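Local coordinates for protein serine proteinase inhibitor A (PDB 3E8L) that inhibits serine proteinases, probably holding trypsin and chymotrypsin simultaneously through two reactive sites and acting only weakly on kallikrein, at residues Lys105-Thr108 with Ser113-Pro116; Ser44-Asp49 with Asn165-Leu170; Ala18-Leu21 with Tyr27-Tyr30; Val67-Ser72 with Val179-Phe184. The protein carries 2 engineered substitutions. One frame throughout, in Å; residues are numbered along the deposited sequence.

Contact 1. Residues Lys105-Thr108 with Ser113-Pro116; sequences KSET and SFQP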
# COMPACT_ATOMS: atom_id res chain seq x y z
N LYS A 105 -7.89 -4.02 11.05
CA LYS A 105 -9.19 -3.97 11.72
C LYS A 105 -8.94 -4.12 13.22
O LYS A 105 -8.10 -4.92 13.64
CB LYS A 105 -10.01 -5.15 11.18
CG LYS A 105 -11.34 -5.41 11.84
CD LYS A 105 -12.14 -6.42 11.00
CE LYS A 105 -13.61 -6.39 11.34
NZ LYS A 105 -14.41 -7.00 10.24
N SER A 106 -9.64 -3.34 14.04
CA SER A 106 -9.49 -3.54 15.47
C SER A 106 -10.03 -4.90 15.94
O SER A 106 -10.98 -5.43 15.38
CB SER A 106 -10.09 -2.38 16.28
OG SER A 106 -11.48 -2.40 16.20
N GLU A 107 -9.38 -5.45 16.96
CA GLU A 107 -9.68 -6.78 17.44
C GLU A 107 -9.37 -6.81 18.95
O GLU A 107 -8.73 -5.91 19.48
CB GLU A 107 -8.85 -7.83 16.68
CG GLU A 107 -7.33 -7.57 16.66
CD GLU A 107 -6.50 -8.75 16.15
OE1 GLU A 107 -6.10 -9.60 16.97
OE2 GLU A 107 -6.22 -8.82 14.93
N THR A 108 -9.84 -7.85 19.62
CA THR A 108 -9.50 -8.08 21.00
C THR A 108 -8.68 -9.34 21.09
O THR A 108 -9.04 -10.36 20.52
CB THR A 108 -10.75 -8.23 21.84
OG1 THR A 108 -11.57 -7.07 21.63
CG2 THR A 108 -10.38 -8.32 23.31
N SER A 113 -7.95 -4.61 23.32
CA SER A 113 -8.62 -4.14 22.13
C SER A 113 -7.75 -3.10 21.44
O SER A 113 -7.39 -2.08 22.05
CB SER A 113 -9.99 -3.56 22.44
OG SER A 113 -10.84 -4.60 22.91
N PHE A 114 -7.40 -3.38 20.19
CA PHE A 114 -6.62 -2.45 19.40
C PHE A 114 -6.75 -2.72 17.90
O PHE A 114 -7.26 -3.75 17.47
CB PHE A 114 -5.15 -2.50 19.83
CG PHE A 114 -4.43 -3.80 19.50
CD1 PHE A 114 -3.16 -3.77 18.91
CD2 PHE A 114 -5.00 -5.04 19.79
CE1 PHE A 114 -2.47 -4.94 18.62
CE2 PHE A 114 -4.32 -6.22 19.50
CZ PHE A 114 -3.04 -6.17 18.91
N GLN A 115 -6.29 -1.74 17.12
CA GLN A 115 -6.04 -1.93 15.70
C GLN A 115 -4.57 -2.30 15.53
O GLN A 115 -3.70 -1.44 15.67
CB GLN A 115 -6.35 -0.65 14.93
CG GLN A 115 -7.77 -0.20 15.01
CD GLN A 115 -7.99 1.04 14.19
OE1 GLN A 115 -8.01 2.16 14.72
NE2 GLN A 115 -8.07 0.87 12.86
N PRO A 116 -4.27 -3.58 15.23
CA PRO A 116 -2.85 -3.91 15.07
C PRO A 116 -2.30 -3.41 13.76
O PRO A 116 -3.07 -3.11 12.84
CB PRO A 116 -2.84 -5.44 15.08
CG PRO A 116 -4.21 -5.84 14.70
CD PRO A 116 -5.12 -4.79 15.22

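Contact 2. Residues Ser44-Asp49 with Asn165-Leu170; sequences STLRKD and NGRTLL. Engineered in segment 44-49: Arg47 (natural residue His).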
# COMPACT_ATOMS: atom_id res chain seq x y z
N SER A 44 9.37 -7.83 13.69
CA SER A 44 9.25 -9.14 13.07
C SER A 44 7.76 -9.54 12.95
O SER A 44 6.89 -8.73 13.22
CB SER A 44 10.04 -10.16 13.89
OG SER A 44 10.13 -11.40 13.21
N THR A 45 7.50 -10.78 12.55
CA THR A 45 6.13 -11.25 12.32
C THR A 45 5.69 -12.36 13.28
O THR A 45 6.49 -13.25 13.62
CB THR A 45 5.95 -11.82 10.91
OG1 THR A 45 6.94 -12.85 10.70
CG2 THR A 45 6.07 -10.75 9.86
N LEU A 46 4.42 -12.30 13.69
CA LEU A 46 3.71 -13.41 14.34
C LEU A 46 2.55 -13.81 13.46
O LEU A 46 1.65 -13.00 13.20
CB LEU A 46 3.11 -12.99 15.67
CG LEU A 46 3.91 -12.89 16.95
CD1 LEU A 46 2.99 -12.42 18.07
CD2 LEU A 46 4.52 -14.26 17.29
N ARG A 47 2.52 -15.06 13.01
CA ARG A 47 1.40 -15.51 12.19
C ARG A 47 0.04 -15.15 12.81
O ARG A 47 -0.21 -15.37 14.00
CB ARG A 47 1.49 -17.01 11.88
CG ARG A 47 2.61 -17.36 10.91
CD ARG A 47 2.39 -18.69 10.19
NE ARG A 47 3.61 -19.14 9.51
CZ ARG A 47 4.45 -20.05 9.99
NH1 ARG A 47 5.54 -20.39 9.30
NH2 ARG A 47 4.22 -20.65 11.16
N LYS A 48 -0.81 -14.56 11.99
CA LYS A 48 -2.21 -14.36 12.31
C LYS A 48 -3.06 -15.34 11.50
O LYS A 48 -3.69 -16.23 12.06
CB LYS A 48 -2.58 -12.91 11.98
CG LYS A 48 -4.00 -12.53 12.27
CD LYS A 48 -4.17 -11.02 12.11
CE LYS A 48 -5.62 -10.67 11.74
NZ LYS A 48 -6.53 -10.80 12.89
N ASP A 49 -3.07 -15.18 10.18
CA ASP A 49 -3.95 -15.93 9.30
C ASP A 49 -3.56 -15.70 7.85
O ASP A 49 -3.12 -14.63 7.49
CB ASP A 49 -5.40 -15.48 9.49
CG ASP A 49 -6.40 -16.39 8.79
OD1 ASP A 49 -6.07 -17.58 8.47
OD2 ASP A 49 -7.53 -15.91 8.58
N ASN A 165 -0.46 -10.96 25.63
CA ASN A 165 0.04 -12.27 26.07
C ASN A 165 1.57 -12.30 26.11
O ASN A 165 2.19 -13.14 25.46
CB ASN A 165 -0.46 -13.41 25.16
CG ASN A 165 -1.98 -13.53 25.12
OD1 ASN A 165 -2.58 -13.60 24.04
ND2 ASN A 165 -2.61 -13.55 26.29
N GLY A 166 2.18 -11.35 26.81
CA GLY A 166 3.63 -11.33 26.96
C GLY A 166 4.43 -10.79 25.77
O GLY A 166 5.58 -10.40 25.94
N ARG A 167 3.83 -10.76 24.59
CA ARG A 167 4.52 -10.27 23.40
C ARG A 167 4.18 -8.80 23.11
O ARG A 167 3.04 -8.36 23.31
CB ARG A 167 4.26 -11.17 22.18
CG ARG A 167 4.88 -12.55 22.33
CD ARG A 167 4.75 -13.39 21.09
NE ARG A 167 4.70 -14.82 21.42
CZ ARG A 167 5.63 -15.72 21.10
NH1 ARG A 167 6.73 -15.36 20.42
NH2 ARG A 167 5.48 -17.00 21.47
N THR A 168 5.19 -8.04 22.67
CA THR A 168 4.98 -6.66 22.37
C THR A 168 4.58 -6.49 20.89
O THR A 168 5.37 -6.73 19.98
CB THR A 168 6.22 -5.84 22.72
OG1 THR A 168 6.42 -5.87 24.15
CG2 THR A 168 6.05 -4.38 22.29
N LEU A 169 3.33 -6.09 20.67
CA LEU A 169 2.78 -5.91 19.33
C LEU A 169 2.54 -4.43 19.01
O LEU A 169 2.30 -3.62 19.90
CB LEU A 169 1.45 -6.66 19.19
CG LEU A 169 1.48 -8.15 18.87
CD1 LEU A 169 1.98 -8.98 20.07
CD2 LEU A 169 0.07 -8.59 18.42
N LEU A 170 2.60 -4.10 17.73
CA LEU A 170 2.40 -2.72 17.33
C LEU A 170 0.95 -2.54 16.93
O LEU A 170 0.35 -3.45 16.36
CB LEU A 170 3.32 -2.36 16.18
CG LEU A 170 4.82 -2.34 16.44
CD1 LEU A 170 5.48 -1.61 15.32
CD2 LEU A 170 5.12 -1.65 17.77

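Contact 3. Residues Ala18-Leu21 with Tyr27-Tyr30; sequences AVQL and YPLY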
# COMPACT_ATOMS: atom_id res chain seq x y z
N ALA A 18 21.51 8.39 5.39
CA ALA A 18 20.14 8.50 4.97
C ALA A 18 19.56 7.12 4.63
O ALA A 18 20.22 6.28 4.01
CB ALA A 18 20.01 9.47 3.80
N VAL A 19 18.32 6.89 5.05
CA VAL A 19 17.65 5.64 4.77
C VAL A 19 17.25 5.63 3.30
O VAL A 19 16.49 6.49 2.83
CB VAL A 19 16.45 5.45 5.70
CG1 VAL A 19 15.61 4.25 5.25
CG2 VAL A 19 16.94 5.29 7.15
N GLN A 20 17.76 4.66 2.57
CA GLN A 20 17.49 4.58 1.14
C GLN A 20 16.19 3.86 0.81
O GLN A 20 15.83 2.87 1.45
CB GLN A 20 18.67 3.96 0.40
CG GLN A 20 19.90 4.87 0.42
CD GLN A 20 21.14 4.11 0.10
OE1 GLN A 20 21.19 3.36 -0.88
NE2 GLN A 20 22.17 4.31 0.90
N LEU A 21 15.49 4.39 -0.19
CA LEU A 21 14.29 3.75 -0.71
C LEU A 21 14.58 2.66 -1.74
O LEU A 21 15.63 2.64 -2.40
CB LEU A 21 13.36 4.79 -1.34
CG LEU A 21 12.43 5.67 -0.52
CD1 LEU A 21 12.20 5.20 0.91
CD2 LEU A 21 12.88 7.07 -0.54
N TYR A 27 17.26 -3.86 -3.76
CA TYR A 27 16.84 -2.78 -2.90
C TYR A 27 17.53 -2.82 -1.54
O TYR A 27 17.84 -3.90 -1.04
CB TYR A 27 15.31 -2.79 -2.72
CG TYR A 27 14.60 -4.13 -2.53
CD1 TYR A 27 13.61 -4.54 -3.43
CD2 TYR A 27 14.86 -4.95 -1.42
CE1 TYR A 27 12.91 -5.75 -3.27
CE2 TYR A 27 14.18 -6.18 -1.24
CZ TYR A 27 13.20 -6.57 -2.18
OH TYR A 27 12.51 -7.76 -2.06
N PRO A 28 17.73 -1.64 -0.94
CA PRO A 28 18.36 -1.50 0.36
C PRO A 28 17.42 -1.98 1.47
O PRO A 28 16.19 -1.81 1.36
CB PRO A 28 18.60 0.01 0.47
CG PRO A 28 18.25 0.58 -0.90
CD PRO A 28 17.26 -0.34 -1.46
N LEU A 29 17.98 -2.57 2.51
CA LEU A 29 17.18 -3.19 3.54
C LEU A 29 17.60 -2.72 4.90
O LEU A 29 18.78 -2.47 5.14
CB LEU A 29 17.27 -4.71 3.46
CG LEU A 29 16.66 -5.43 2.26
CD1 LEU A 29 17.08 -6.90 2.28
CD2 LEU A 29 15.15 -5.29 2.27
N TYR A 30 16.61 -2.59 5.78
CA TYR A 30 16.80 -2.14 7.16
C TYR A 30 15.96 -3.01 8.07
O TYR A 30 14.86 -3.40 7.72
CB TYR A 30 16.39 -0.67 7.31
CG TYR A 30 17.19 0.24 6.39
CD1 TYR A 30 16.85 0.40 5.06
CD2 TYR A 30 18.32 0.90 6.85
CE1 TYR A 30 17.59 1.19 4.22
CE2 TYR A 30 19.07 1.71 6.02
CZ TYR A 30 18.70 1.85 4.70
OH TYR A 30 19.46 2.64 3.87
O HOH W 1 21.44 4.00 4.96

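Contact 4. Residues Val67-Ser72 with Val179-Phe184; sequences VGFSAS and VQFQKF. Engineered in segment 179-184: Gln180 (natural residue Arg).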
# COMPACT_ATOMS: atom_id res chain seq x y z
N VAL A 67 13.29 -4.85 6.18
CA VAL A 67 12.18 -4.10 5.61
C VAL A 67 12.65 -3.24 4.45
O VAL A 67 13.66 -2.56 4.54
CB VAL A 67 11.51 -3.17 6.65
CG1 VAL A 67 10.19 -2.62 6.12
CG2 VAL A 67 11.30 -3.88 8.00
N GLY A 68 11.90 -3.26 3.35
CA GLY A 68 12.14 -2.35 2.22
C GLY A 68 11.12 -1.23 2.27
O GLY A 68 9.96 -1.44 2.67
N PHE A 69 11.55 -0.04 1.86
CA PHE A 69 10.71 1.14 1.91
C PHE A 69 10.46 1.64 0.51
O PHE A 69 11.39 1.82 -0.28
CB PHE A 69 11.37 2.24 2.74
CG PHE A 69 11.78 1.79 4.11
CD1 PHE A 69 10.81 1.36 5.04
CD2 PHE A 69 13.12 1.76 4.47
CE1 PHE A 69 11.19 0.92 6.31
CE2 PHE A 69 13.51 1.32 5.74
CZ PHE A 69 12.53 0.90 6.66
N SER A 70 9.21 1.84 0.16
CA SER A 70 8.95 2.26 -1.21
C SER A 70 7.89 3.34 -1.32
O SER A 70 7.17 3.61 -0.36
CB SER A 70 8.69 1.04 -2.09
OG SER A 70 7.45 0.47 -1.80
N ALA A 71 7.83 3.97 -2.48
CA ALA A 71 7.02 5.17 -2.68
C ALA A 71 6.60 5.23 -4.13
O ALA A 71 7.10 4.46 -4.94
CB ALA A 71 7.84 6.41 -2.33
N SER A 72 5.69 6.14 -4.48
CA SER A 72 5.28 6.27 -5.88
C SER A 72 6.41 6.75 -6.77
O SER A 72 7.31 7.47 -6.32
CB SER A 72 4.11 7.21 -6.01
OG SER A 72 2.92 6.53 -5.70
N VAL A 179 11.76 4.09 17.38
CA VAL A 179 12.59 3.15 16.65
C VAL A 179 13.84 3.76 16.05
O VAL A 179 13.97 4.98 15.94
CB VAL A 179 11.82 2.46 15.52
CG1 VAL A 179 10.60 1.75 16.07
CG2 VAL A 179 11.42 3.47 14.47
N GLN A 180 14.76 2.89 15.68
CA GLN A 180 15.87 3.23 14.81
C GLN A 180 15.82 2.31 13.60
O GLN A 180 15.33 1.19 13.67
CB GLN A 180 17.21 3.06 15.52
CG GLN A 180 17.58 4.19 16.46
CD GLN A 180 19.04 4.16 16.86
OE1 GLN A 180 19.81 5.04 16.49
NE2 GLN A 180 19.42 3.16 17.64
N PHE A 181 16.33 2.80 12.48
CA PHE A 181 16.53 1.99 11.29
C PHE A 181 17.99 1.56 11.26
O PHE A 181 18.87 2.37 11.50
CB PHE A 181 16.14 2.76 10.04
CG PHE A 181 14.72 3.20 10.03
CD1 PHE A 181 14.34 4.40 10.61
CD2 PHE A 181 13.74 2.42 9.42
CE1 PHE A 181 13.04 4.82 10.60
CE2 PHE A 181 12.42 2.83 9.39
CZ PHE A 181 12.06 4.03 9.99
N GLN A 182 18.21 0.28 11.00
CA GLN A 182 19.53 -0.35 11.09
C GLN A 182 19.76 -1.06 9.77
O GLN A 182 18.88 -1.79 9.32
CB GLN A 182 19.49 -1.40 12.19
CG GLN A 182 20.85 -1.94 12.65
CD GLN A 182 21.33 -1.24 13.91
OE1 GLN A 182 20.52 -0.95 14.82
NE2 GLN A 182 22.63 -0.93 13.97
N LYS A 183 20.91 -0.86 9.13
CA LYS A 183 21.08 -1.51 7.83
C LYS A 183 21.18 -3.03 7.95
O LYS A 183 21.55 -3.55 9.00
CB LYS A 183 22.19 -0.91 6.95
CG LYS A 183 23.19 0.03 7.58
CD LYS A 183 24.03 0.65 6.44
CE LYS A 183 25.10 1.64 6.92
NZ LYS A 183 24.55 2.85 7.56
N PHE A 184 20.83 -3.73 6.88
CA PHE A 184 20.80 -5.18 6.90
C PHE A 184 21.78 -5.79 5.91
O PHE A 184 21.99 -5.25 4.83
CB PHE A 184 19.39 -5.69 6.62
CG PHE A 184 19.27 -7.18 6.60
CD1 PHE A 184 18.99 -7.87 7.76
CD2 PHE A 184 19.44 -7.89 5.43
CE1 PHE A 184 18.87 -9.23 7.75
CE2 PHE A 184 19.33 -9.25 5.42
CZ PHE A 184 19.04 -9.93 6.58

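Contact 1. Residues Lys105-Thr108 with Ser113-Pro116
Glu107 and Phe114 form an antiparallel hydrogen-bonded pair in the short beta hairpin of strands 107-108 and 113-119, one of the hairpins of this Kunitz-type beta-trefoil, and they illustrate how a two-way backbone link sets the starting point of a long polar side chain. Glu107 N donates to Phe114 O over 2.8 Å, and Phe114 N returns a bond of 2.9 Å to Glu107 O. Each carbonyl oxygen also receives a CA-H contact, Ser106 CA lying 3.0 Å from Phe114 O and Ser113 CA lying near Glu107 O.

From CB, on the same face of the sheet as Phe114, the side chain of Glu107 takes an unusual first step: chi1 of 53° wedges CG between the backbone N and the carbonyl carbon, within 3.8 Å of Pro116 CD. Beyond CG the chain is extended and crosses Pro116 at about a right angle. The carboxylate carbon CD passes Pro116 CG at 4.0 Å, and OE2 stands 3.6 Å from that same CG. Both oxygens are satisfied farther out, OE1 by the hydroxyl of Tyr54 and OE2 by a salt bridge to Lys48. The proline is shared, because its CD also sits over the centre of the Phe114 ring.

Beside this pair, Ser106 CB rests 3.4 Å from Gln115 CG. On the other face, Thr108 and Ser113 form the next, non-hydrogen-bonded pair of the ladder, where their side chains supply the missing link: Thr108 OG1 and Ser113 OG are hydrogen-bonded at 2.9 Å.

Contact 2. Residues Ser44-Asp49 with Asn165-Leu170
Leu46 reaches Arg167 and Leu169 through two torsions: chi1 of -80° lays CG beside the backbone N, and chi2 of 179° sends CD1 straight outward, anti to CA. Arg167 answers with a chain extended from CG to NE, which brings its last methylene, CD, against the leucine, with the guanidinium close behind. The setting is the beta-trefoil, in which strands 43-49 and 167-172 do not pair directly. Strand 52-57 hydrogen-bonds with both, Leu46 to Tyr54 on one side and Thr168 and Leu170 to Glu57 and Val55 on the other. A distance of 9.1 Å between Leu46 CA and Leu169 CA fits this one-strand interval.

Methyl and methylene groups make the contact. Leu46 CD1 sits 3.6 Å from Arg167 CD and 4.1 Å from Leu169 CD1, so that one methyl group serves two partners. Leu46 and Leu169 cross at about a right angle. Leu169 is buried and leans on Phe114 and Tyr54, whereas Arg167 lies at the exposed end of the contact, its aliphatic part lying against the leucine. The second methyl group, Leu46 CD2, touches Arg167 CD at 3.9 Å and approaches the guanidinium obliquely, with Arg167 NH1 at 4.0 Å.

Contact 3. Residues Ala18-Leu21 with Tyr27-Tyr30
The Tyr30 ring carries Val19 CG1 over one face, 4.0 Å from the ring centroid and 18° off the normal, a CH-pi contact displaced toward the rim, while a water lies in plane at the hydroxyl edge. Val19 offers this methyl because chi1 of 171° turns CG1 opposite its backbone N. Two bonds then fix the phenol oxygen. Gln20 N donates to Tyr30 OH over 2.9 Å in a practically straight bond, and Tyr30 OH in turn gives its proton to the water, whose oxygen is 2.6 Å away. The water donates to Ala18 O at 2.8 Å, closing a bridge back to the loop.

A phenylalanine here would probably leave Gln20 N without its acceptor and the water without its donor, although the ring could still lie against Val19.

Pro28 extends the contact along the loop: its CG packs 3.6 Å from Gln20 CB, and its CD lies 3.5 Å from Leu21 O. This contact between two loop segments stands just ahead of strand 30-34 of the trefoil, which Tyr30 opens and which pairs with strand 179-183. On the inner side, Val19 and Leu21 rest against Phe69 of strand 67-70, and the backbone of Tyr30 is bonded to Val67 of that same strand.

Contact 4. Residues Val67-Ser72 with Val179-Phe184
Phe181 is where strand 179-183 meets Phe69 of strand 67-70, while the neighbouring residues of its strand have partners elsewhere. Val179 opens the strand with a backbone bond to Tyr142, and its side chain packs on Leu144 and Ile32. Gln180 follows, an engineered residue replacing arginine. At Phe181 the side chain points toward Phe69, and chi1 of -60° places CG beside the backbone N.

A corner of the Phe69 ring, CZ, comes up to the CD2-CE2 side of the Phe181 ring. Phe69 CZ approaches within 3.3 Å of Phe181 CE2 and 3.4 Å of Phe181 CD2, and Phe69 CE1 lies 3.8 Å from Phe181 CE2. The ring planes stand at 83° with centroids 5.3 Å apart, and the approach is oblique. In this beta-trefoil the buried pair joins two strands more than a hundred residues apart in sequence. Phe69 is also set edge-to-face against Phe87 and has the oxygen of Val67 above one face, displaced toward the rim; Met79 packs on it as well. An alanine in its place would probably open a gap beside Phe181 and Phe87 and leave the Phe181 ring more freedom to turn.

Past the aromatic pair, Gln182 directs its side chain to Thr31 and Gln33 of the partner strand 30-34. Lys183 turns to the protein's early acidic loop, its NZ forming salt bridges with Asp13, Asp15 and Asp17. Phe184 ends the segment, its side chain resting on Pro66 and its backbone N bonded to Leu29 O.

In the fold
The four contacts fall into two groups on opposite sides of the chain's centre. Contacts 3 and 4 have centres about 5 Å apart and touch directly, Tyr30 CB lying 3.4 Å from Gln182 O. Contacts 1 and 2, with centres about 12 Å apart, are joined by the salt bridge of Lys48 with Glu107 and by Pro116 CB, 4.0 Å from Leu170 O. Contact 1 is nested within the chain loop closed by contact 2. Contacts 2 and 4 do not touch (nearest atoms about 6 Å apart), though their segments alternate along the chain. The Tyr30 side chain is about 3 Å from a glycerol, probably from the crystallisation liquor, and that of Phe69 about 14 Å from a calcium ion.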